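Local coordinates for protein tyrosine recombinase XerH (PDB 5JK0) that cuts and rejoins recombining DNA molecules as a site-specific tyrosine recombinase and takes part in chromosome segregation, at residues K10-N15 against K89-T94; L24-T29 against F137-K142; Q292-I297 against G301-K306. One frame throughout, in Å; residues are numbered along the deposited sequence.

Contact 1 (K10-N15 against K89-T94)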
loop_
_atom_site.group_PDB
_atom_site.type_symbol
_atom_site.label_atom_id
_atom_site.label_comp_id
_atom_site.label_asym_id
_atom_site.label_seq_id
_atom_site.Cartn_x
_atom_site.Cartn_y
_atom_site.Cartn_z
ATOM N N LYS D 10 -29.115 34.890 -4.923
ATOM C CA LYS D 10 -29.475 34.485 -6.276
ATOM C C LYS D 10 -28.231 34.098 -7.069
ATOM O O LYS D 10 -28.304 33.317 -8.018
ATOM C CB LYS D 10 -30.231 35.605 -6.993
ATOM N N ASP D 11 -27.090 34.648 -6.668
ATOM C CA ASP D 11 -25.820 34.355 -7.320
ATOM C C ASP D 11 -25.092 33.235 -6.583
ATOM O O ASP D 11 -24.651 33.420 -5.448
ATOM C CB ASP D 11 -24.947 35.613 -7.380
ATOM C CG ASP D 11 -23.812 35.496 -8.385
ATOM O OD1 ASP D 11 -23.343 34.369 -8.645
ATOM O OD2 ASP D 11 -23.387 36.543 -8.916
ATOM N N PRO D 12 -24.963 32.067 -7.231
ATOM C CA PRO D 12 -24.281 30.908 -6.641
ATOM C C PRO D 12 -22.809 31.189 -6.358
ATOM O O PRO D 12 -22.271 30.702 -5.364
ATOM C CB PRO D 12 -24.437 29.823 -7.713
ATOM C CG PRO D 12 -24.651 30.575 -8.984
ATOM C CD PRO D 12 -25.436 31.791 -8.597
ATOM N N THR D 13 -22.172 31.971 -7.225
ATOM C CA THR D 13 -20.776 32.347 -7.041
ATOM C C THR D 13 -20.607 33.180 -5.773
ATOM O O THR D 13 -19.652 32.993 -5.017
ATOM C CB THR D 13 -20.240 33.137 -8.254
ATOM O OG1 THR D 13 -20.302 32.316 -9.426
ATOM C CG2 THR D 13 -18.801 33.566 -8.022
ATOM N N GLU D 14 -21.546 34.090 -5.539
ATOM C CA GLU D 14 -21.523 34.921 -4.341
ATOM C C GLU D 14 -21.843 34.090 -3.102
ATOM O O GLU D 14 -21.327 34.353 -2.015
ATOM C CB GLU D 14 -22.509 36.083 -4.472
ATOM N N ASN D 15 -22.696 33.086 -3.275
ATOM C CA ASN D 15 -23.062 32.191 -2.183
ATOM C C ASN D 15 -21.888 31.307 -1.770
ATOM O O ASN D 15 -21.739 30.961 -0.598
ATOM C CB ASN D 15 -24.258 31.325 -2.581
ATOM C CG ASN D 15 -25.414 31.447 -1.609
ATOM O OD1 ASN D 15 -26.530 31.794 -1.994
ATOM N ND2 ASN D 15 -25.152 31.163 -0.338
ATOM N N LYS D 89 -16.041 30.998 -13.392
ATOM C CA LYS D 89 -15.933 30.978 -14.846
ATOM C C LYS D 89 -16.325 29.626 -15.438
ATOM O O LYS D 89 -16.730 29.546 -16.597
ATOM C CB LYS D 89 -14.511 31.346 -15.280
ATOM C CG LYS D 89 -13.429 30.424 -14.738
ATOM C CD LYS D 89 -12.051 30.861 -15.207
ATOM C CE LYS D 89 -10.964 29.939 -14.679
ATOM N NZ LYS D 89 -9.613 30.345 -15.158
ATOM N N ALA D 90 -16.216 28.568 -14.640
ATOM C CA ALA D 90 -16.499 27.221 -15.126
ATOM C C ALA D 90 -17.987 26.886 -15.079
ATOM O O ALA D 90 -18.469 26.082 -15.876
ATOM C CB ALA D 90 -15.709 26.193 -14.330
ATOM N N ARG D 91 -18.713 27.501 -14.149
ATOM C CA ARG D 91 -20.133 27.205 -13.982
ATOM C C ARG D 91 -20.953 27.657 -15.189
ATOM O O ARG D 91 -22.092 27.227 -15.370
ATOM C CB ARG D 91 -20.682 27.864 -12.713
ATOM C CG ARG D 91 -21.023 29.339 -12.877
ATOM C CD ARG D 91 -21.772 29.877 -11.667
ATOM N NE ARG D 91 -22.307 31.215 -11.908
ATOM C CZ ARG D 91 -23.501 31.457 -12.437
ATOM N NH1 ARG D 91 -24.291 30.449 -12.784
ATOM N NH2 ARG D 91 -23.907 32.704 -12.624
ATOM N N LEU D 92 -20.366 28.519 -16.014
ATOM C CA LEU D 92 -21.072 29.088 -17.154
ATOM C C LEU D 92 -20.775 28.364 -18.464
ATOM O O LEU D 92 -21.586 28.396 -19.389
ATOM C CB LEU D 92 -20.720 30.571 -17.304
ATOM C CG LEU D 92 -21.106 31.501 -16.151
ATOM C CD1 LEU D 92 -20.648 32.922 -16.438
ATOM C CD2 LEU D 92 -22.607 31.456 -15.907
ATOM N N ILE D 93 -19.615 27.718 -18.549
ATOM C CA ILE D 93 -19.167 27.158 -19.824
ATOM C C ILE D 93 -18.713 25.700 -19.765
ATOM O O ILE D 93 -18.098 25.207 -20.709
ATOM C CB ILE D 93 -18.005 27.988 -20.413
ATOM C CG1 ILE D 93 -16.817 28.002 -19.451
ATOM C CG2 ILE D 93 -18.460 29.406 -20.735
ATOM C CD1 ILE D 93 -15.637 28.805 -19.954
ATOM N N THR D 94 -19.011 25.007 -18.669
ATOM C CA THR D 94 -18.655 23.594 -18.565
ATOM C C THR D 94 -19.503 22.763 -19.524
ATOM O O THR D 94 -18.992 21.906 -20.245
ATOM C CB THR D 94 -18.830 23.060 -17.130
ATOM O OG1 THR D 94 -17.918 23.733 -16.254
ATOM C CG2 THR D 94 -18.551 21.565 -17.080
#

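Contact 2 (L24-T29 against F137-K142). With nucleotides of chain G.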
loop_
_atom_site.group_PDB
_atom_site.type_symbol
_atom_site.label_atom_id
_atom_site.label_comp_id
_atom_site.label_asym_id
_atom_site.label_seq_id
_atom_site.Cartn_x
_atom_site.Cartn_y
_atom_site.Cartn_z
ATOM N N LEU D 24 -13.235 29.853 6.672
ATOM C CA LEU D 24 -11.911 30.391 6.964
ATOM C C LEU D 24 -11.871 31.095 8.317
ATOM O O LEU D 24 -10.838 31.100 8.987
ATOM C CB LEU D 24 -11.467 31.348 5.856
ATOM C CG LEU D 24 -11.126 30.693 4.515
ATOM C CD1 LEU D 24 -10.768 31.741 3.474
ATOM C CD2 LEU D 24 -9.991 29.694 4.687
ATOM N N ARG D 25 -12.992 31.688 8.722
ATOM C CA ARG D 25 -13.065 32.326 10.031
ATOM C C ARG D 25 -13.061 31.272 11.129
ATOM O O ARG D 25 -12.465 31.466 12.188
ATOM C CB ARG D 25 -14.312 33.204 10.155
ATOM C CG ARG D 25 -14.327 34.048 11.426
ATOM C CD ARG D 25 -15.658 34.746 11.635
ATOM N NE ARG D 25 -15.596 35.711 12.730
ATOM C CZ ARG D 25 -15.761 35.403 14.013
ATOM N NH1 ARG D 25 -15.687 36.350 14.939
ATOM N NH2 ARG D 25 -15.999 34.149 14.371
ATOM N N TYR D 26 -13.735 30.156 10.868
ATOM C CA TYR D 26 -13.774 29.047 11.812
ATOM C C TYR D 26 -12.387 28.452 12.018
ATOM O O TYR D 26 -12.008 28.117 13.140
ATOM C CB TYR D 26 -14.740 27.962 11.333
ATOM C CG TYR D 26 -14.517 26.624 12.001
ATOM C CD1 TYR D 26 -14.860 26.427 13.332
ATOM C CD2 TYR D 26 -13.962 25.561 11.302
ATOM C CE1 TYR D 26 -14.654 25.207 13.949
ATOM C CE2 TYR D 26 -13.754 24.337 11.910
ATOM C CZ TYR D 26 -14.103 24.167 13.233
ATOM O OH TYR D 26 -13.899 22.951 13.844
ATOM N N LYS D 27 -11.637 28.323 10.929
ATOM C CA LYS D 27 -10.288 27.775 10.999
ATOM C C LYS D 27 -9.367 28.701 11.785
ATOM O O LYS D 27 -8.482 28.240 12.499
ATOM C CB LYS D 27 -9.727 27.537 9.595
ATOM C CG LYS D 27 -10.560 26.588 8.748
ATOM C CD LYS D 27 -10.773 25.251 9.439
ATOM C CE LYS D 27 -9.473 24.475 9.570
ATOM N NZ LYS D 27 -9.687 23.139 10.195
ATOM N N CYS D 28 -9.587 30.006 11.661
ATOM C CA CYS D 28 -8.780 30.985 12.382
ATOM C C CYS D 28 -8.950 30.855 13.894
ATOM O O CYS D 28 -8.028 31.143 14.656
ATOM C CB CYS D 28 -9.134 32.406 11.940
ATOM S SG CYS D 28 -8.457 32.878 10.333
ATOM N N THR D 29 -10.130 30.417 14.320
ATOM C CA THR D 29 -10.420 30.278 15.743
ATOM C C THR D 29 -10.115 28.873 16.254
ATOM O O THR D 29 -9.911 28.672 17.453
ATOM C CB THR D 29 -11.892 30.615 16.051
ATOM O OG1 THR D 29 -12.752 29.704 15.355
ATOM C CG2 THR D 29 -12.214 32.038 15.622
ATOM N N PHE D 137 -16.306 21.497 2.316
ATOM C CA PHE D 137 -17.615 20.899 2.073
ATOM C C PHE D 137 -18.064 19.997 3.220
ATOM O O PHE D 137 -19.252 19.704 3.357
ATOM C CB PHE D 137 -17.605 20.127 0.752
ATOM C CG PHE D 137 -17.484 21.012 -0.456
ATOM C CD1 PHE D 137 -18.602 21.636 -0.987
ATOM C CD2 PHE D 137 -16.252 21.237 -1.048
ATOM C CE1 PHE D 137 -18.495 22.462 -2.091
ATOM C CE2 PHE D 137 -16.139 22.062 -2.153
ATOM C CZ PHE D 137 -17.263 22.675 -2.674
ATOM N N SER D 138 -17.117 19.561 4.046
ATOM C CA SER D 138 -17.467 18.872 5.282
ATOM C C SER D 138 -18.081 19.882 6.242
ATOM O O SER D 138 -19.011 19.571 6.985
ATOM C CB SER D 138 -16.244 18.204 5.914
ATOM O OG SER D 138 -16.573 17.614 7.161
ATOM N N TYR D 139 -17.548 21.098 6.207
ATOM C CA TYR D 139 -18.044 22.194 7.029
ATOM C C TYR D 139 -19.440 22.627 6.588
ATOM O O TYR D 139 -20.310 22.884 7.419
ATOM C CB TYR D 139 -17.072 23.376 6.967
ATOM C CG TYR D 139 -17.524 24.607 7.724
ATOM C CD1 TYR D 139 -17.275 24.741 9.085
ATOM C CD2 TYR D 139 -18.189 25.639 7.073
ATOM C CE1 TYR D 139 -17.684 25.867 9.776
ATOM C CE2 TYR D 139 -18.600 26.766 7.756
ATOM C CZ TYR D 139 -18.345 26.876 9.106
ATOM O OH TYR D 139 -18.755 28.000 9.783
ATOM N N ILE D 140 -19.649 22.705 5.276
ATOM C CA ILE D 140 -20.943 23.102 4.732
ATOM C C ILE D 140 -22.024 22.077 5.078
ATOM O O ILE D 140 -23.152 22.440 5.412
ATOM C CB ILE D 140 -20.878 23.289 3.202
ATOM C CG1 ILE D 140 -19.883 24.395 2.841
ATOM C CG2 ILE D 140 -22.251 23.625 2.644
ATOM C CD1 ILE D 140 -19.728 24.621 1.349
ATOM N N ASP D 141 -21.668 20.797 5.012
ATOM C CA ASP D 141 -22.597 19.721 5.355
ATOM C C ASP D 141 -23.044 19.787 6.813
ATOM O O ASP D 141 -24.123 19.311 7.161
ATOM C CB ASP D 141 -21.965 18.352 5.084
ATOM C CG ASP D 141 -21.850 18.040 3.605
ATOM O OD1 ASP D 141 -22.522 18.716 2.796
ATOM O OD2 ASP D 141 -21.092 17.110 3.253
ATOM N N LYS D 142 -22.207 20.377 7.660
ATOM C CA LYS D 142 -22.462 20.397 9.095
ATOM C C LYS D 142 -23.031 21.725 9.586
ATOM O O LYS D 142 -23.395 21.849 10.755
ATOM C CB LYS D 142 -21.175 20.084 9.862
ATOM C CG LYS D 142 -20.606 18.702 9.590
ATOM C CD LYS D 142 -19.204 18.571 10.159
ATOM C CE LYS D 142 -18.578 17.239 9.785
ATOM N NZ LYS D 142 -17.170 17.145 10.261
ATOM P P DT G 19 -7.507 20.272 10.941
ATOM O OP1 DT G 19 -8.705 19.649 11.542
ATOM O OP2 DT G 19 -7.655 21.417 10.012
ATOM O "O5'" DT G 19 -6.513 20.730 12.107
ATOM C "C5'" DT G 19 -6.140 19.801 13.124
ATOM C "C4'" DT G 19 -4.648 19.876 13.421
ATOM O "O4'" DT G 19 -3.903 19.221 12.363
ATOM C "C3'" DT G 19 -4.072 21.291 13.543
ATOM O "O3'" DT G 19 -3.291 21.396 14.725
ATOM C "C2'" DT G 19 -3.213 21.439 12.286
ATOM C "C1'" DT G 19 -2.781 20.003 12.043
ATOM N N1 DT G 19 -2.395 19.724 10.632
ATOM C C2 DT G 19 -1.136 19.239 10.361
ATOM O O2 DT G 19 -0.304 19.020 11.224
ATOM N N3 DT G 19 -0.882 19.014 9.034
ATOM C C4 DT G 19 -1.742 19.223 7.972
ATOM O O4 DT G 19 -1.420 18.990 6.811
ATOM C C5 DT G 19 -3.046 19.733 8.325
ATOM C C7 DT G 19 -4.065 19.999 7.257
ATOM C C6 DT G 19 -3.307 19.956 9.622
#

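Contact 3 (Q292-I297 against G301-K306). With nucleotides of chain G.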
loop_
_atom_site.group_PDB
_atom_site.type_symbol
_atom_site.label_atom_id
_atom_site.label_comp_id
_atom_site.label_asym_id
_atom_site.label_seq_id
_atom_site.Cartn_x
_atom_site.Cartn_y
_atom_site.Cartn_z
ATOM N N GLN D 292 21.060 32.937 5.799
ATOM C CA GLN D 292 22.378 32.936 6.422
ATOM C C GLN D 292 22.973 31.531 6.456
ATOM O O GLN D 292 24.185 31.359 6.333
ATOM C CB GLN D 292 22.303 33.513 7.838
ATOM C CG GLN D 292 21.969 34.995 7.878
ATOM C CD GLN D 292 23.028 35.847 7.206
ATOM O OE1 GLN D 292 24.225 35.595 7.347
ATOM N NE2 GLN D 292 22.591 36.859 6.465
ATOM N N VAL D 293 22.113 30.531 6.623
ATOM C CA VAL D 293 22.552 29.139 6.649
ATOM C C VAL D 293 22.982 28.669 5.261
ATOM O O VAL D 293 24.062 28.097 5.100
ATOM C CB VAL D 293 21.443 28.209 7.184
ATOM C CG1 VAL D 293 21.782 26.751 6.907
ATOM C CG2 VAL D 293 21.234 28.440 8.673
ATOM N N GLU D 294 22.135 28.919 4.267
ATOM C CA GLU D 294 22.427 28.546 2.886
ATOM C C GLU D 294 23.717 29.197 2.395
ATOM O O GLU D 294 24.479 28.598 1.636
ATOM C CB GLU D 294 21.268 28.938 1.966
ATOM C CG GLU D 294 21.474 28.545 0.511
ATOM C CD GLU D 294 20.547 29.289 -0.433
ATOM O OE1 GLU D 294 20.051 30.372 -0.055
ATOM O OE2 GLU D 294 20.315 28.789 -1.555
ATOM N N ARG D 295 23.951 30.427 2.841
ATOM C CA ARG D 295 25.136 31.184 2.457
ATOM C C ARG D 295 26.419 30.511 2.942
ATOM O O ARG D 295 27.424 30.489 2.232
ATOM C CB ARG D 295 25.044 32.610 3.004
ATOM C CG ARG D 295 26.237 33.492 2.687
ATOM C CD ARG D 295 25.963 34.933 3.091
ATOM N NE ARG D 295 27.146 35.775 2.963
ATOM C CZ ARG D 295 27.974 36.054 3.965
ATOM N NH1 ARG D 295 27.747 35.557 5.173
ATOM N NH2 ARG D 295 29.029 36.830 3.759
ATOM N N ILE D 296 26.376 29.961 4.151
ATOM C CA ILE D 296 27.527 29.271 4.723
ATOM C C ILE D 296 27.725 27.913 4.055
ATOM O O ILE D 296 28.854 27.474 3.830
ATOM C CB ILE D 296 27.370 29.083 6.246
ATOM C CG1 ILE D 296 27.219 30.439 6.935
ATOM C CG2 ILE D 296 28.559 28.333 6.824
ATOM C CD1 ILE D 296 27.141 30.349 8.441
ATOM N N ILE D 297 26.614 27.258 3.732
ATOM C CA ILE D 297 26.645 25.961 3.065
ATOM C C ILE D 297 27.297 26.061 1.686
ATOM O O ILE D 297 28.137 25.234 1.328
ATOM C CB ILE D 297 25.226 25.377 2.929
ATOM C CG1 ILE D 297 24.664 25.040 4.311
ATOM C CG2 ILE D 297 25.234 24.138 2.051
ATOM C CD1 ILE D 297 23.277 24.455 4.280
ATOM N N GLY D 301 30.812 24.550 0.101
ATOM C CA GLY D 301 30.644 23.651 -1.024
ATOM C C GLY D 301 29.846 22.414 -0.659
ATOM O O GLY D 301 30.109 21.322 -1.163
ATOM N N LEU D 302 28.865 22.588 0.221
ATOM C CA LEU D 302 28.041 21.477 0.682
ATOM C C LEU D 302 26.608 21.593 0.174
ATOM O O LEU D 302 25.698 20.959 0.710
ATOM C CB LEU D 302 28.049 21.408 2.211
ATOM C CG LEU D 302 29.396 21.141 2.888
ATOM C CD1 LEU D 302 29.263 21.230 4.400
ATOM C CD2 LEU D 302 29.940 19.782 2.477
ATOM N N ARG D 303 26.414 22.407 -0.860
ATOM C CA ARG D 303 25.089 22.655 -1.422
ATOM C C ARG D 303 24.428 21.373 -1.919
ATOM O O ARG D 303 25.048 20.579 -2.625
ATOM C CB ARG D 303 25.178 23.671 -2.563
ATOM C CG ARG D 303 23.841 23.993 -3.205
ATOM C CD ARG D 303 23.967 25.114 -4.223
ATOM N NE ARG D 303 22.669 25.486 -4.777
ATOM C CZ ARG D 303 21.825 26.333 -4.198
ATOM N NH1 ARG D 303 22.137 26.899 -3.040
ATOM N NH2 ARG D 303 20.664 26.612 -4.775
ATOM N N ARG D 304 23.167 21.177 -1.546
ATOM C CA ARG D 304 22.441 19.971 -1.922
ATOM C C ARG D 304 20.932 20.200 -1.979
ATOM O O ARG D 304 20.476 21.327 -2.172
ATOM C CB ARG D 304 22.771 18.835 -0.952
ATOM C CG ARG D 304 22.684 19.219 0.515
ATOM C CD ARG D 304 23.448 18.227 1.373
ATOM N NE ARG D 304 24.872 18.220 1.048
ATOM C CZ ARG D 304 25.741 17.326 1.508
ATOM N NH1 ARG D 304 25.335 16.355 2.314
ATOM N NH2 ARG D 304 27.019 17.400 1.160
ATOM N N GLU D 305 20.168 19.125 -1.808
ATOM C CA GLU D 305 18.715 19.160 -1.976
ATOM C C GLU D 305 18.037 20.123 -1.008
ATOM O O GLU D 305 17.102 20.835 -1.375
ATOM C CB GLU D 305 18.129 17.759 -1.802
ATOM C CG GLU D 305 18.958 16.662 -2.436
ATOM C CD GLU D 305 19.888 15.984 -1.444
ATOM O OE1 GLU D 305 21.120 16.112 -1.597
ATOM O OE2 GLU D 305 19.382 15.316 -0.517
ATOM N N LYS D 306 18.508 20.133 0.234
ATOM C CA LYS D 306 18.000 21.055 1.241
ATOM C C LYS D 306 19.163 21.793 1.889
ATOM O O LYS D 306 20.158 21.178 2.270
ATOM C CB LYS D 306 17.181 20.313 2.300
ATOM C CG LYS D 306 15.967 19.574 1.752
ATOM C CD LYS D 306 14.942 20.534 1.170
ATOM C CE LYS D 306 13.712 19.788 0.679
ATOM N NZ LYS D 306 12.704 20.702 0.076
ATOM P P DA G 24 15.167 24.388 0.141
ATOM O OP1 DA G 24 15.208 23.350 -0.912
ATOM O OP2 DA G 24 16.312 24.530 1.067
ATOM O "O5'" DA G 24 14.892 25.809 -0.546
ATOM C "C5'" DA G 24 13.892 25.917 -1.550
ATOM C "C4'" DA G 24 13.532 27.368 -1.832
ATOM O "O4'" DA G 24 12.740 27.913 -0.743
ATOM C "C3'" DA G 24 14.716 28.331 -2.015
ATOM O "O3'" DA G 24 14.500 29.113 -3.178
ATOM C "C2'" DA G 24 14.644 29.203 -0.759
ATOM C "C1'" DA G 24 13.143 29.241 -0.553
ATOM N N9 DA G 24 12.721 29.700 0.767
ATOM C C8 DA G 24 13.391 29.560 1.952
ATOM N N7 DA G 24 12.763 30.084 2.979
ATOM C C5 DA G 24 11.601 30.605 2.429
ATOM C C6 DA G 24 10.509 31.295 2.990
ATOM N N6 DA G 24 10.410 31.584 4.291
ATOM N N1 DA G 24 9.515 31.673 2.160
ATOM C C2 DA G 24 9.614 31.381 0.858
ATOM N N3 DA G 24 10.589 30.744 0.215
ATOM C C4 DA G 24 11.562 30.379 1.067
#

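Contact 1 (K10-N15 against K89-T94)
The flat Arg91 guanidinium is sandwiched between Pro12 on one face and Leu92 on the other. Pro12 lays its CG over its face, 3.7 Å from Arg91 CZ and displaced toward the rim, while CD2 of Leu92 lies over the centre of the opposite face, 3.5 Å above the plane. Thr13 OG1 approaches obliquely, 3.4 Å from Arg91 NE. The arginine reaches this slot because CG sits between the backbone N and the carbonyl carbon (chi1 81°) and the chain then runs extended to NE, meeting the proline ring at about a right angle. Proline suits the first turn of helix 12-30, where no N-H is needed for a bond back along the helix, and its ring offers a compact apolar surface. Asp11 is the N-cap, its OD1 accepting a weak bond from Thr13 N at 3.0 Å. The same oxygen stands 4.4 Å from Arg91 NH2, well out of the guanidinium plane. Arg91 NH1 has firmer partners in Phe99 O and Asn100 OD1, which tie the last part of helix 74-93 to residues 99-100. Across the contact itself, packing on a flat cation thus does most of the work, and Asp11 probably adds a mild electrostatic attraction.

Contact 2 (L24-T29 against F137-K142)
Tyr26, whose side chain meets Tyr139, has a carbonyl oxygen held by two hydroxyls of its own helix: Thr29 OG1 donates to Tyr26 O at 2.8 Å, and Ser30 OG is hydrogen-bonded to it too. A threonine three residues on suits this spot, since its short hydroxyl folds back onto the helix, tilted 32° from the carbonyl plane. Across the contact no hydrogen bond forms. CE1 of Tyr139 comes 3.9 Å from Tyr26 CB and equally near Tyr26 CG, so one corner of the Tyr139 ring rests against the root of the other tyrosine. The ring planes lie 29° apart but are slid so far, with 5.6 Å between centroids, that they barely overlap. Both rings swing across because CG stands anti to the backbone N in Tyr26 (chi1 162°) and likewise in Tyr139. Tyrosine fits such a surface seam, offering ring carbon to its neighbour while its polar hydroxyl is at home near solvent. Beside it, Lys27, long and cationic, bends at chi2 and chi3, and its NZ donates a 2.7 Å hydrogen bond to OP2 of DT19 of chain G, a grip on the DNA backbone expected of a core-binding domain. The contact joins helices 12-30 and 123-143: Phe23 packs edge-to-face with Tyr139, Trp19 touches Ile140, and Tyr76 of helix 74-93 lies against Leu24 and Lys27.

Contact 3 (Q292-I297 against G301-K306)
Glu294 and Arg303 both send CG anti to the backbone N (chi1 -178° and -180°) and run on extended, which brings carboxylate and guanidinium together beside the Schellman motif that closes helix 286-300 in the catalytic domain. The opposite charges suit each other here, Glu294 being a buried residue. Arg303 NH1 donates to Glu294 OE2 at 3.0 Å, nearly straight at 174°. The oxygen lies in the guanidinium plane and is met on its anti side; the two flat groups are close to coplanar. NH1 also bonds to Asn298 OD1, and this double hold probably limits how far the guanidinium can turn. Gly301 leaves the helix with positive phi, a conformation easy for a residue without CB, and lets Leu302 N reach back to Ile297 O at 3.0 Å. The apolar pairing usual for this motif accompanies that bond: the CG2 branch of Ile297 packs on Leu302 CB at 3.9 Å and nearer still to Leu302 C, at 3.4 Å. This bulky apolar side chain also touches Phe184 and Met311, the latter on helix 309-324, which carries the predicted active-site residues His310 and Arg313. Where the loop passes the DNA, Lys306 CD lies 3.5 Å and NZ 3.8 Å from OP1 of DA24 of chain G; a positive charge suits a place beside phosphates. Arg304, salt-bridged to Glu180, turns back on the loop: its NE donates to Leu302 O at 2.9 Å, from above the carbonyl plane.

Contacts 1 and 2 belong to the helical N-terminal, SAM-like domain and share helix 12-30, whose start packs on the C-terminal part of helix 74-93 and whose later turns meet helix 123-143. Their centres are 21 Å apart, and their segments alternate along the chain, so the two contacts bring chain-distant helices together in one helical domain. Contact 3 follows both in sequence, a local contact at the end of helix 286-300 in the catalytic domain, its centre 48 Å from that of contact 1 and 40 Å from that of contact 2. Contacts 2 and 3 lie on opposite sides of the chain's centre, yet each approaches a phosphate of chain G, consistent with the two-domain clamp by which tyrosine recombinases hold DNA.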